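Local coordinates for Exo-arabinanase (Penicillium chrysogenum, PDB 3A72), which probably releases arabinobiose from the chain ends of alpha-1,5-linked arabinan, as an exo-acting glycoside hydrolase with a sialidase-like beta-propeller fold, at residues F52-S57 against N65-V70; I116-S121 against F130-A135; P142-T147 against T202-M207. One frame throughout, in Å; residues are numbered along the deposited sequence.

In the fold
Six four-stranded antiparallel sheets make up this six-bladed beta-propeller: five blades follow one another along the chain, and in the sixth the N-terminal strand 6-10 joins strands from the C-terminal end. Contact 1 joins the last two strands of the blade 23-70, and contact 2 the last two of the next blade, 82-137; their centres are about 18 Å apart, and they touch where Val-70 packs on Tyr-119. In contact 3 the loop leading out of contact 2's blade into the next meets the first strand of the blade after that, beside the bound arabinose. Its centre lies about 24 Å from that of contact 2 and about 32 Å from that of contact 1. The hairpins thus build the blades, whereas contact 3 helps line the sugar pocket.

Contact 1 (F52-S57 against N65-V70); sequences FPIYRS and NEISRV
The CB of Glu-66 rides over one face of the Tyr-55 ring, 3.8 Å from the ring centroid and offset toward the rim, on the side of the sheet that also carries Pro-53. With its CG anti to the backbone N (chi1 -172°), Glu-66 runs on past the ring's CE1, and its OE2 comes to rest 3.6 Å from Pro-53 CB. There Arg-69 takes hold of the carboxylate side-on, NE going to OE2 and NH2 to OE1, an ion pair suited to an exposed sheet edge; the longer of these bonds meets OE1 on its syn side. The compact Pro-53 and the Tyr-55 ring pack on Trp-40 of the neighbouring strand 36-42.

The strands are the outer hairpin of a propeller blade, and a classic beta bulge interrupts their pairing: two residues, Ile-67 and Ser-68, stand opposite the single Ile-54, whose O accepts a bond from Ile-67 N at 2.9 Å and a weak one from Ser-68 N. The bulge turns Ile-67 into a double wedge. Its CG1 meets Ile-54 CG2 at 3.9 Å, while its CG2 sits over one face of the Arg-56 guanidinium, toward the rim and 3.8 Å from CZ; the arginine reaches this methyl because its chain bends at chi3 (67°). Beyond, the small Ser-68 lets Ile-54 CB settle 3.4 Å from OG, a hydroxyl bonded to Gly-125 and Trp-128. Ile-54 CG1 then fits against Val-70 CG2, and Trp-128 covers both residues. At the far end a water bridges Arg-56 O and Asn-65 ND2.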
ATOM      1  N   PHE A  52      14.561  -5.023  -2.081  1.00  5.40           N
ATOM      2  CA  PHE A  52      13.443  -5.257  -1.168  1.00  4.93           C
ATOM      3  C   PHE A  52      13.593  -6.614  -0.467  1.00  5.40           C
ATOM      4  O   PHE A  52      13.566  -7.641  -1.129  1.00  5.70           O
ATOM      5  CB  PHE A  52      12.112  -5.194  -1.870  1.00  5.50           C
ATOM      6  CG  PHE A  52      11.747  -3.847  -2.453  1.00  5.04           C
ATOM      7  CD1 PHE A  52      11.849  -2.673  -1.700  1.00  5.93           C
ATOM      8  CD2 PHE A  52      11.275  -3.757  -3.756  1.00  5.52           C
ATOM      9  CE1 PHE A  52      11.494  -1.447  -2.267  1.00  6.55           C
ATOM     10  CE2 PHE A  52      10.896  -2.551  -4.298  1.00  6.56           C
ATOM     11  CZ  PHE A  52      11.016  -1.395  -3.547  1.00  6.76           C
ATOM     12  N   PRO A  53      13.764  -6.622   0.851  1.00  5.38           N
ATOM     13  CA  PRO A  53      13.875  -7.887   1.585  1.00  5.58           C
ATOM     14  C   PRO A  53      12.501  -8.523   1.711  1.00  5.26           C
ATOM     15  O   PRO A  53      11.521  -7.831   1.812  1.00  6.21           O
ATOM     16  CB  PRO A  53      14.402  -7.476   2.949  1.00  6.38           C
ATOM     17  CG  PRO A  53      13.938  -6.074   3.116  1.00  8.21           C
ATOM     18  CD  PRO A  53      13.894  -5.453   1.738  1.00  6.00           C
ATOM     19  N   ILE A  54      12.497  -9.865   1.757  1.00  5.16           N
ATOM     20  CA  ILE A  54      11.246 -10.617   1.935  1.00  5.13           C
ATOM     21  C   ILE A  54      11.400 -11.439   3.186  1.00  5.10           C
ATOM     22  O   ILE A  54      12.239 -12.362   3.221  1.00  5.70           O
ATOM     23  CB  ILE A  54      10.940 -11.481   0.720  1.00  5.46           C
ATOM     24  CG1 ILE A  54      10.905 -10.723  -0.588  1.00  5.84           C
ATOM     25  CG2 ILE A  54       9.640 -12.255   0.936  1.00  6.45           C
ATOM     26  CD1 ILE A  54       9.827  -9.689  -0.703  1.00  7.14           C
ATOM     27  N   TYR A  55      10.629 -11.119   4.227  1.00  5.03           N
ATOM     28  CA  TYR A  55      10.645 -11.830   5.499  1.00  5.10           C
ATOM     29  C   TYR A  55       9.356 -12.606   5.622  1.00  4.81           C
ATOM     30  O   TYR A  55       8.283 -12.130   5.281  1.00  6.65           O
ATOM     31  CB  TYR A  55      10.805 -10.875   6.672  1.00  5.50           C
ATOM     32  CG  TYR A  55      12.240 -10.462   6.986  1.00  5.79           C
ATOM     33  CD1 TYR A  55      13.078  -9.939   6.022  1.00  6.77           C
ATOM     34  CD2 TYR A  55      12.716 -10.533   8.280  1.00  7.02           C
ATOM     35  CE1 TYR A  55      14.337  -9.549   6.324  1.00  8.27           C
ATOM     36  CE2 TYR A  55      14.003 -10.131   8.599  1.00  9.29           C
ATOM     37  CZ  TYR A  55      14.828  -9.639   7.623  1.00  8.85           C
ATOM     38  OH  TYR A  55      16.093  -9.273   7.962  1.00 11.23           O
ATOM     39  N   ARG A  56       9.441 -13.827   6.164  1.00  5.07           N
ATOM     40  CA  ARG A  56       8.298 -14.720   6.315  1.00  4.97           C
ATOM     41  C   ARG A  56       8.052 -15.066   7.768  1.00  4.51           C
ATOM     42  O   ARG A  56       8.998 -15.240   8.542  1.00  5.35           O
ATOM     43  CB  ARG A  56       8.563 -16.037   5.575  1.00  5.49           C
ATOM     44  CG  ARG A  56       7.433 -17.049   5.682  1.00  5.75           C
ATOM     45  CD  ARG A  56       7.579 -18.153   4.671  1.00  6.63           C
ATOM     46  NE  ARG A  56       8.742 -18.990   4.927  1.00  6.67           N
ATOM     47  CZ  ARG A  56       9.287 -19.825   4.073  1.00  9.21           C
ATOM     48  NH1 ARG A  56       8.818 -19.899   2.852  1.00 11.85           N
ATOM     49  NH2 ARG A  56      10.332 -20.570   4.504  1.00 13.61           N
ATOM     50  N   SER A  57       6.784 -15.203   8.121  1.00  4.84           N
ATOM     51  CA  SER A  57       6.354 -15.806   9.379  1.00  4.72           C
ATOM     52  C   SER A  57       5.456 -16.973   9.093  1.00  4.72           C
ATOM     53  O   SER A  57       4.468 -16.837   8.344  1.00  5.38           O
ATOM     54  CB  SER A  57       5.629 -14.788  10.274  1.00  5.51           C
ATOM     55  OG  SER A  57       5.143 -15.451  11.447  1.00  5.86           O
ATOM     56  N   ASN A  65      11.712 -14.550   9.606  1.00  5.28           N
ATOM     57  CA  ASN A  65      13.014 -14.847   9.040  1.00  6.04           C
ATOM     58  C   ASN A  65      13.084 -14.370   7.612  1.00  5.95           C
ATOM     59  O   ASN A  65      12.112 -14.516   6.868  1.00  6.67           O
ATOM     60  CB  ASN A  65      13.262 -16.386   8.993  1.00  6.96           C
ATOM     61  CG  ASN A  65      13.428 -16.946  10.387  1.00  7.37           C
ATOM     62  OD1 ASN A  65      14.527 -16.900  10.986  1.00 11.13           O
ATOM     63  ND2 ASN A  65      12.388 -17.516  10.907  1.00  6.52           N
ATOM     64  N   GLU A  66      14.227 -13.840   7.201  1.00  6.09           N
ATOM     65  CA  GLU A  66      14.425 -13.476   5.794  1.00  5.96           C
ATOM     66  C   GLU A  66      14.472 -14.725   4.930  1.00  6.25           C
ATOM     67  O   GLU A  66      15.215 -15.682   5.243  1.00  8.04           O
ATOM     68  CB  GLU A  66      15.733 -12.664   5.691  1.00  7.16           C
ATOM     69  CG  GLU A  66      15.902 -12.065   4.268  1.00  9.95           C
ATOM     70  CD  GLU A  66      17.004 -11.042   4.165  1.00 11.53           C
ATOM     71  OE1 GLU A  66      18.056 -11.287   4.716  1.00 17.34           O
ATOM     72  OE2 GLU A  66      16.907  -9.964   3.546  1.00 12.94           O
ATOM     73  N   ILE A  67      13.726 -14.715   3.836  1.00  6.25           N
ATOM     74  CA  ILE A  67      13.734 -15.817   2.901  1.00  6.42           C
ATOM     75  C   ILE A  67      14.318 -15.480   1.534  1.00  6.65           C
ATOM     76  O   ILE A  67      14.800 -16.372   0.855  1.00  7.46           O
ATOM     77  CB  ILE A  67      12.351 -16.465   2.744  1.00  6.72           C
ATOM     78  CG1 ILE A  67      11.265 -15.554   2.182  1.00  7.11           C
ATOM     79  CG2 ILE A  67      11.890 -17.044   4.078  1.00  8.03           C
ATOM     80  CD1 ILE A  67      10.029 -16.306   1.673  1.00  7.16           C
ATOM     81  N   SER A  68      14.284 -14.222   1.122  1.00  6.24           N
ATOM     82  CA  SER A  68      14.807 -13.815  -0.206  1.00  6.11           C
ATOM     83  C   SER A  68      14.921 -12.292  -0.193  1.00  6.00           C
ATOM     84  O   SER A  68      14.489 -11.603   0.741  1.00  6.22           O
ATOM     85  CB  SER A  68      13.934 -14.291  -1.325  1.00  6.56           C
ATOM     86  OG  SER A  68      12.657 -13.639  -1.262  1.00  7.53           O
ATOM     87  N   ARG A  69      15.518 -11.805  -1.276  1.00  7.13           N
ATOM     88  CA  ARG A  69      15.600 -10.382  -1.586  1.00  7.47           C
ATOM     89  C   ARG A  69      15.277 -10.155  -3.048  1.00  7.74           C
ATOM     90  O   ARG A  69      15.701 -10.973  -3.893  1.00 10.23           O
ATOM     91  CB  ARG A  69      17.019  -9.844  -1.266  1.00  8.10           C
ATOM     92  CG  ARG A  69      17.369  -9.936   0.189  1.00  8.55           C
ATOM     93  CD  ARG A  69      18.856  -9.648   0.394  1.00  9.28           C
ATOM     94  NE  ARG A  69      19.136  -9.758   1.796  1.00 10.37           N
ATOM     95  CZ  ARG A  69      20.283  -9.552   2.394  1.00 15.75           C
ATOM     96  NH1 ARG A  69      21.299  -9.156   1.650  1.00 27.58           N
ATOM     97  NH2 ARG A  69      20.391  -9.699   3.692  1.00 21.41           N
ATOM     98  N   VAL A  70      14.534  -9.100  -3.338  1.00  6.71           N
ATOM     99  CA  VAL A  70      14.232  -8.744  -4.731  1.00  6.80           C
ATOM    100  C   VAL A  70      15.213  -7.647  -5.120  1.00  6.12           C
ATOM    101  O   VAL A  70      15.175  -6.530  -4.580  1.00  6.33           O
ATOM    102  CB  VAL A  70      12.787  -8.331  -4.930  1.00  6.86           C
ATOM    103  CG1 VAL A  70      12.494  -8.280  -6.443  1.00  8.24           C
ATOM    104  CG2 VAL A  70      11.815  -9.320  -4.231  1.00  8.43           C
TER
HETATM  105  O   HOH W   1       9.872 -17.565   9.677  1.00  8.56           O

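Contact 2 (I116-S121 against F130-A135); sequences IVLYAS and FVSHIA
Two rings meet edge-to-face where the Phe-130 edge turns toward the face of Tyr-119, their planes 68° apart and their centroids separated by 5.7 Å. The tyrosine ring also lies against the backbone of its partner: Phe-130 CA stands over the same ring as a CH-pi contact, 3.8 Å from the centroid. Phe-130 swings along the strand with CG anti to its N (chi1 171°), bringing CE1 to Val-117 CB. An amphipathic tyrosine suits this place, since its hydroxyl bonds to Thr-73 while the ring packs.

The backbone bonds reveal two classic beta bulges in the outer hairpin of this propeller blade. Leu-118 O receives Val-131 N at 2.8 Å and, weakly, Ser-132 N; Ile-116 O likewise takes Ile-134 N at 2.7 Å and, weakly, Ala-135 N. Such bulges accentuate the right-handed twist of the strands.

On the face that carries Ile-116 and Leu-118 the packing is apolar. Each bulge sets a branched residue against the partner strand: Val-131 CG2 nests on Ala-120 CB at 3.6 Å, a fit that the small alanine permits, and Ile-134 CD1 lodges between Ile-116 CG2 (4.0 Å) and Leu-118 CB (4.1 Å). Leucine and isoleucine suit this buried layer, which continues onto Leu-154 and Tyr-165 of the next blade. Ser-132, the polar exception, has its OG bonded to Leu-186 O and Trp-189 NE1.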
ATOM      1  N   ILE A 116       8.258   2.044 -11.930  1.00  4.83           N
ATOM      2  CA  ILE A 116       7.493   0.993 -11.248  1.00  4.47           C
ATOM      3  C   ILE A 116       7.618  -0.255 -12.084  1.00  4.67           C
ATOM      4  O   ILE A 116       7.119  -0.300 -13.236  1.00  5.53           O
ATOM      5  CB  ILE A 116       6.036   1.396 -11.022  1.00  4.86           C
ATOM      6  CG1 ILE A 116       5.937   2.625 -10.145  1.00  5.52           C
ATOM      7  CG2 ILE A 116       5.272   0.221 -10.442  1.00  5.93           C
ATOM      8  CD1 ILE A 116       4.539   3.228 -10.095  1.00  6.36           C
ATOM      9  N   VAL A 117       8.285  -1.246 -11.519  1.00  4.98           N
ATOM     10  CA  VAL A 117       8.584  -2.534 -12.156  1.00  5.32           C
ATOM     11  C   VAL A 117       7.833  -3.647 -11.427  1.00  5.03           C
ATOM     12  O   VAL A 117       7.458  -3.517 -10.260  1.00  5.79           O
ATOM     13  CB  VAL A 117      10.082  -2.782 -12.191  1.00  5.88           C
ATOM     14  CG1 VAL A 117      10.777  -1.775 -13.114  1.00  7.75           C
ATOM     15  CG2 VAL A 117      10.723  -2.839 -10.815  1.00  6.96           C
ATOM     16  N   LEU A 118       7.629  -4.735 -12.146  1.00  5.38           N
ATOM     17  CA  LEU A 118       6.904  -5.906 -11.701  1.00  5.35           C
ATOM     18  C   LEU A 118       7.812  -7.138 -11.756  1.00  5.63           C
ATOM     19  O   LEU A 118       8.334  -7.459 -12.826  1.00  6.25           O
ATOM     20  CB  LEU A 118       5.627  -6.138 -12.555  1.00  5.58           C
ATOM     21  CG  LEU A 118       4.700  -7.216 -12.038  1.00  5.96           C
ATOM     22  CD1 LEU A 118       4.036  -6.820 -10.765  1.00  6.80           C
ATOM     23  CD2 LEU A 118       3.686  -7.559 -13.125  1.00  8.14           C
ATOM     24  N   TYR A 119       7.959  -7.810 -10.621  1.00  5.24           N
ATOM     25  CA  TYR A 119       8.670  -9.063 -10.435  1.00  5.77           C
ATOM     26  C   TYR A 119       7.665 -10.139 -10.021  1.00  5.54           C
ATOM     27  O   TYR A 119       6.645  -9.886  -9.392  1.00  6.38           O
ATOM     28  CB  TYR A 119       9.759  -8.913  -9.329  1.00  6.21           C
ATOM     29  CG  TYR A 119      11.018  -8.293  -9.900  1.00  6.02           C
ATOM     30  CD1 TYR A 119      12.116  -9.068 -10.190  1.00  6.84           C
ATOM     31  CD2 TYR A 119      11.114  -6.934 -10.187  1.00  7.02           C
ATOM     32  CE1 TYR A 119      13.268  -8.533 -10.716  1.00  7.58           C
ATOM     33  CE2 TYR A 119      12.236  -6.373 -10.751  1.00  6.93           C
ATOM     34  CZ  TYR A 119      13.325  -7.174 -11.015  1.00  6.94           C
ATOM     35  OH  TYR A 119      14.423  -6.576 -11.619  1.00  8.15           O
ATOM     36  N   ALA A 120       7.981 -11.397 -10.370  1.00  5.80           N
ATOM     37  CA  ALA A 120       7.123 -12.531 -10.036  1.00  5.90           C
ATOM     38  C   ALA A 120       7.951 -13.656  -9.445  1.00  6.27           C
ATOM     39  O   ALA A 120       9.104 -13.924  -9.844  1.00  7.27           O
ATOM     40  CB  ALA A 120       6.407 -13.040 -11.254  1.00  7.47           C
ATOM     41  N   SER A 121       7.326 -14.371  -8.525  1.00  6.28           N
ATOM     42  CA  SER A 121       7.844 -15.567  -7.927  1.00  6.48           C
ATOM     43  C   SER A 121       6.834 -16.699  -8.062  1.00  6.70           C
ATOM     44  O   SER A 121       5.630 -16.502  -7.776  1.00  7.40           O
ATOM     45  CB  SER A 121       8.095 -15.343  -6.416  1.00  6.80           C
ATOM     46  OG  SER A 121       8.424 -16.566  -5.768  1.00  7.54           O
ATOM     47  N   PHE A 130      12.154 -10.773 -13.144  1.00  8.47           N
ATOM     48  CA  PHE A 130      11.561  -9.550 -13.731  1.00  7.84           C
ATOM     49  C   PHE A 130      10.498  -9.947 -14.752  1.00  7.50           C
ATOM     50  O   PHE A 130      10.754 -10.819 -15.580  1.00  9.24           O
ATOM     51  CB  PHE A 130      12.654  -8.705 -14.376  1.00  8.53           C
ATOM     52  CG  PHE A 130      12.120  -7.536 -15.192  1.00  7.78           C
ATOM     53  CD1 PHE A 130      11.633  -6.428 -14.593  1.00  8.12           C
ATOM     54  CD2 PHE A 130      12.127  -7.589 -16.566  1.00  9.16           C
ATOM     55  CE1 PHE A 130      11.114  -5.404 -15.331  1.00  8.65           C
ATOM     56  CE2 PHE A 130      11.614  -6.554 -17.320  1.00 10.70           C
ATOM     57  CZ  PHE A 130      11.101  -5.436 -16.703  1.00  9.24           C
ATOM     58  N   VAL A 131       9.369  -9.254 -14.732  1.00  6.56           N
ATOM     59  CA  VAL A 131       8.304  -9.447 -15.708  1.00  7.75           C
ATOM     60  C   VAL A 131       8.141  -8.267 -16.627  1.00  8.02           C
ATOM     61  O   VAL A 131       8.179  -8.449 -17.869  1.00 10.82           O
ATOM     62  CB  VAL A 131       6.951  -9.791 -15.010  1.00  8.69           C
ATOM     63  CG1 VAL A 131       5.915 -10.043 -16.077  1.00 11.00           C
ATOM     64  CG2 VAL A 131       7.073 -10.993 -14.086  1.00 11.01           C
ATOM     65  N   SER A 132       7.936  -7.050 -16.105  1.00  6.74           N
ATOM     66  CA  SER A 132       7.716  -5.910 -16.973  1.00  7.54           C
ATOM     67  C   SER A 132       7.917  -4.602 -16.194  1.00  6.97           C
ATOM     68  O   SER A 132       7.861  -4.564 -14.969  1.00  7.18           O
ATOM     69  CB  SER A 132       6.342  -5.963 -17.581  1.00  9.19           C
ATOM     70  OG  SER A 132       5.412  -5.865 -16.565  1.00  9.19           O
ATOM     71  N   HIS A 133       8.093  -3.540 -16.985  1.00  7.47           N
ATOM     72  CA  HIS A 133       7.886  -2.196 -16.472  1.00  7.80           C
ATOM     73  C   HIS A 133       6.398  -1.886 -16.535  1.00  8.75           C
ATOM     74  O   HIS A 133       5.749  -2.179 -17.534  1.00 12.72           O
ATOM     75  CB  HIS A 133       8.559  -1.169 -17.360  1.00 10.74           C
ATOM     76  CG  HIS A 133      10.037  -1.317 -17.437  1.00 10.07           C
ATOM     77  ND1 HIS A 133      10.837  -2.064 -18.315  1.00 11.16           N
ATOM     78  CD2 HIS A 133      10.883  -0.728 -16.611  1.00 11.24           C
ATOM     79  CE1 HIS A 133      12.128  -1.887 -17.977  1.00  9.83           C
ATOM     80  NE2 HIS A 133      12.183  -1.071 -16.926  1.00 13.36           N
ATOM     81  N   ILE A 134       5.868  -1.275 -15.478  1.00  6.84           N
ATOM     82  CA  ILE A 134       4.466  -0.789 -15.491  1.00  6.91           C
ATOM     83  C   ILE A 134       4.431   0.650 -15.973  1.00  5.90           C
ATOM     84  O   ILE A 134       3.722   0.978 -16.924  1.00  7.00           O
ATOM     85  CB  ILE A 134       3.845  -0.956 -14.074  1.00  6.54           C
ATOM     86  CG1 ILE A 134       4.019  -2.379 -13.541  1.00  7.69           C
ATOM     87  CG2 ILE A 134       2.394  -0.522 -14.132  1.00  7.40           C
ATOM     88  CD1 ILE A 134       3.304  -2.715 -12.258  1.00  7.82           C
ATOM     89  N   ALA A 135       5.199   1.526 -15.310  1.00  5.63           N
ATOM     90  CA  ALA A 135       5.111   2.961 -15.565  1.00  4.90           C
ATOM     91  C   ALA A 135       6.374   3.614 -15.059  1.00  4.52           C
ATOM     92  O   ALA A 135       6.814   3.293 -13.964  1.00  5.70           O
ATOM     93  CB  ALA A 135       3.908   3.560 -14.824  1.00  5.68           C
TER

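Contact 3 (P142-T147 against T202-M207); sequences PNNGLT and TDRPGM. With AHR (alpha-L-arabinofuranose), chain B.
Arg-204 leaves its strand with CG anti to the carbonyl carbon (chi1 -65°), runs straight through chi2, and then bends at chi3 (59°), carrying its guanidinium across to Pro-142 and Asn-144. The same chi1 setting in Asn-144 carries its amide toward the guanidinium, and chi2 turns OD1 to it. Arg-204 NH1 donates to Asn-144 OD1 at 2.9 Å, close to the guanidinium plane but tilted from the plane of the amide carbonyl. The amide and guanidinium planes lie 40° apart.

The other end of the guanidinium faces the sugar: Arg-204 NH2 lies 3.0 Å from O3 of the arabinofuranose, at the edge and near the plane. Pro-142 closes this corner as a rigid, apolar piece, its CB 3.6 Å from Arg-204 NH2 and 3.5 Å from the sugar O3, while its carbonyl O sits over one guanidinium face. Bonded to Asn-144, and weakly to Gln-168, NH1 is held in place, which should fix the rotation of the group that presents NH2 to the sugar.

Asparagine serves two partners, for ND2 passes a hydrogen bond to a water that donates to Thr-202 O. The loop carrying it makes a type II turn from Asn-143 to Leu-146, with Gly-145 at the position of positive phi. Further along the strand, Gly-206 brings its bare CA to 3.6 Å from the sugar O2, an approach open to a residue with no side chain, and Met-207 CG packs at 3.5 Å from the same oxygen. Glu-151, Gln-176 and Glu-223 also hydrogen-bond the arabinose, completing a glycan pocket lined from several blades of the beta-propeller.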
ATOM      1  N   PRO A 142       8.690  14.714  -4.184  1.00  5.17           N
ATOM      2  CA  PRO A 142       7.278  15.128  -4.272  1.00  5.57           C
ATOM      3  C   PRO A 142       7.127  16.631  -4.343  1.00  6.46           C
ATOM      4  O   PRO A 142       6.486  17.234  -3.496  1.00 11.28           O
ATOM      5  CB  PRO A 142       6.643  14.519  -3.047  1.00  6.86           C
ATOM      6  CG  PRO A 142       7.762  14.657  -2.028  1.00  7.05           C
ATOM      7  CD  PRO A 142       9.026  14.246  -2.829  1.00  5.96           C
ATOM      8  N   ASN A 143       7.730  17.237  -5.348  1.00  6.14           N
ATOM      9  CA  ASN A 143       7.629  18.659  -5.611  1.00  6.13           C
ATOM     10  C   ASN A 143       6.867  18.886  -6.893  1.00  5.68           C
ATOM     11  O   ASN A 143       7.018  18.155  -7.861  1.00  5.83           O
ATOM     12  CB  ASN A 143       9.019  19.300  -5.737  1.00  6.43           C
ATOM     13  CG  ASN A 143       9.776  19.292  -4.442  1.00  8.44           C
ATOM     14  OD1 ASN A 143       9.511  20.118  -3.531  1.00 18.74           O
ATOM     15  ND2 ASN A 143      10.690  18.458  -4.283  1.00 13.58           N
ATOM     16  N   ASN A 144       6.016  19.870  -6.903  1.00  6.79           N
ATOM     17  CA  ASN A 144       5.262  20.224  -8.111  1.00  6.27           C
ATOM     18  C   ASN A 144       6.222  20.588  -9.229  1.00  6.06           C
ATOM     19  O   ASN A 144       7.306  21.128  -9.038  1.00  7.01           O
ATOM     20  CB  ASN A 144       4.313  21.378  -7.812  1.00  7.04           C
ATOM     21  CG  ASN A 144       3.194  21.006  -6.862  1.00  6.79           C
ATOM     22  OD1 ASN A 144       2.797  19.830  -6.755  1.00  7.76           O
ATOM     23  ND2 ASN A 144       2.623  21.982  -6.224  1.00  9.64           N
ATOM     24  N   GLY A 145       5.784  20.252 -10.455  1.00  5.66           N
ATOM     25  CA  GLY A 145       6.553  20.462 -11.658  1.00  5.88           C
ATOM     26  C   GLY A 145       7.406  19.320 -12.077  1.00  5.21           C
ATOM     27  O   GLY A 145       7.758  19.203 -13.250  1.00  6.44           O
ATOM     28  N   LEU A 146       7.780  18.478 -11.104  1.00  4.93           N
ATOM     29  CA  LEU A 146       8.477  17.243 -11.400  1.00  4.66           C
ATOM     30  C   LEU A 146       7.468  16.209 -11.894  1.00  4.91           C
ATOM     31  O   LEU A 146       6.250  16.353 -11.751  1.00  5.47           O
ATOM     32  CB  LEU A 146       9.192  16.759 -10.147  1.00  4.86           C
ATOM     33  CG  LEU A 146      10.155  17.769  -9.541  1.00  4.77           C
ATOM     34  CD1 LEU A 146      10.862  17.130  -8.343  1.00  6.30           C
ATOM     35  CD2 LEU A 146      11.128  18.294 -10.556  1.00  6.51           C
ATOM     36  N   THR A 147       8.014  15.128 -12.524  1.00  4.50           N
ATOM     37  CA  THR A 147       7.160  14.136 -13.147  1.00  4.53           C
ATOM     38  C   THR A 147       7.317  12.699 -12.647  1.00  4.46           C
ATOM     39  O   THR A 147       7.140  11.772 -13.441  1.00  4.92           O
ATOM     40  CB  THR A 147       7.393  14.177 -14.679  1.00  5.02           C
ATOM     41  OG1 THR A 147       8.766  13.883 -14.958  1.00  5.51           O
ATOM     42  CG2 THR A 147       7.017  15.521 -15.281  1.00  5.59           C
ATOM     43  N   THR A 202      -2.459  23.059  -7.137  1.00  7.79           N
ATOM     44  CA  THR A 202      -1.762  22.680  -5.940  1.00  7.31           C
ATOM     45  C   THR A 202      -2.374  21.475  -5.221  1.00  6.51           C
ATOM     46  O   THR A 202      -1.744  20.990  -4.258  1.00  7.33           O
ATOM     47  CB  THR A 202      -1.619  23.855  -4.955  1.00  8.54           C
ATOM     48  OG1 THR A 202      -2.922  24.363  -4.698  1.00  9.19           O
ATOM     49  CG2 THR A 202      -0.725  24.968  -5.524  1.00 11.02           C
ATOM     50  N   ASP A 203      -3.514  20.984  -5.660  1.00  6.46           N
ATOM     51  CA  ASP A 203      -4.038  19.726  -5.091  1.00  5.78           C
ATOM     52  C   ASP A 203      -3.108  18.564  -5.479  1.00  5.46           C
ATOM     53  O   ASP A 203      -2.662  18.438  -6.628  1.00  5.86           O
ATOM     54  CB  ASP A 203      -5.439  19.463  -5.562  1.00  5.86           C
ATOM     55  CG  ASP A 203      -6.508  20.335  -4.943  1.00  6.24           C
ATOM     56  OD1 ASP A 203      -6.172  21.235  -4.152  1.00  7.02           O
ATOM     57  OD2 ASP A 203      -7.713  20.069  -5.261  1.00  7.07           O
ATOM     58  N   ARG A 204      -2.885  17.697  -4.502  1.00  5.49           N
ATOM     59  CA  ARG A 204      -2.041  16.509  -4.665  1.00  5.00           C
ATOM     60  C   ARG A 204      -2.751  15.332  -3.984  1.00  4.77           C
ATOM     61  O   ARG A 204      -2.368  14.861  -2.904  1.00  5.22           O
ATOM     62  CB  ARG A 204      -0.610  16.717  -4.076  1.00  5.49           C
ATOM     63  CG  ARG A 204       0.153  17.788  -4.835  1.00  5.46           C
ATOM     64  CD  ARG A 204       1.518  18.114  -4.142  1.00  5.98           C
ATOM     65  NE  ARG A 204       2.334  16.932  -4.060  1.00  5.57           N
ATOM     66  CZ  ARG A 204       3.064  16.423  -5.020  1.00  5.42           C
ATOM     67  NH1 ARG A 204       3.273  17.071  -6.146  1.00  6.00           N
ATOM     68  NH2 ARG A 204       3.613  15.253  -4.820  1.00  6.13           N
ATOM     69  N   PRO A 205      -3.800  14.786  -4.622  1.00  4.75           N
ATOM     70  CA  PRO A 205      -4.316  13.492  -4.185  1.00  4.71           C
ATOM     71  C   PRO A 205      -3.216  12.455  -4.384  1.00  4.30           C
ATOM     72  O   PRO A 205      -2.456  12.522  -5.385  1.00  4.94           O
ATOM     73  CB  PRO A 205      -5.514  13.288  -5.104  1.00  5.22           C
ATOM     74  CG  PRO A 205      -5.106  13.963  -6.389  1.00  5.28           C
ATOM     75  CD  PRO A 205      -4.420  15.226  -5.912  1.00  5.31           C
ATOM     76  N   GLY A 206      -3.116  11.479  -3.494  1.00  4.19           N
ATOM     77  CA  GLY A 206      -2.072  10.467  -3.580  1.00  4.47           C
ATOM     78  C   GLY A 206      -2.395   9.248  -2.766  1.00  4.03           C
ATOM     79  O   GLY A 206      -3.255   9.213  -1.889  1.00  4.35           O
ATOM     80  N   MET A 207      -1.599   8.192  -3.012  1.00  4.02           N
ATOM     81  CA  MET A 207      -1.474   7.014  -2.190  1.00  3.97           C
ATOM     82  C   MET A 207      -2.731   6.155  -2.205  1.00  4.08           C
ATOM     83  O   MET A 207      -3.370   5.916  -1.195  1.00  4.72           O
ATOM     84  CB  MET A 207      -1.084   7.369  -0.754  1.00  4.66           C
ATOM     85  CG  MET A 207       0.144   8.292  -0.712  1.00  4.46           C
ATOM     86  SD  MET A 207       0.939   8.440   0.910  1.00  4.82           S
ATOM     87  CE  MET A 207       1.870   6.899   0.942  1.00  4.86           C
TER
HETATM   88  O5  AHR B   1       7.104  10.946  -1.202  1.00  4.41           O
HETATM   89  C5  AHR B   1       6.162  10.681  -2.291  1.00  4.63           C
HETATM   90  C4  AHR B   1       4.878  11.397  -1.985  1.00  4.71           C
HETATM   91  O4  AHR B   1       4.263  10.750  -0.862  1.00  4.82           O
HETATM   92  C3  AHR B   1       3.865  11.308  -3.121  1.00  4.55           C
HETATM   93  O3  AHR B   1       4.057  12.409  -4.027  1.00  4.87           O
HETATM   94  C2  AHR B   1       2.518  11.391  -2.363  1.00  4.67           C
HETATM   95  O2  AHR B   1       1.474  10.648  -2.988  1.00  4.52           O
HETATM   96  C1  AHR B   1       2.841  10.893  -0.955  1.00  4.63           C
HETATM   97  O1  AHR B   1       2.502  11.907   0.033  1.00  5.43           O
HETATM   98  O   HOH W   2       0.948  21.769  -3.835  1.00 10.70           O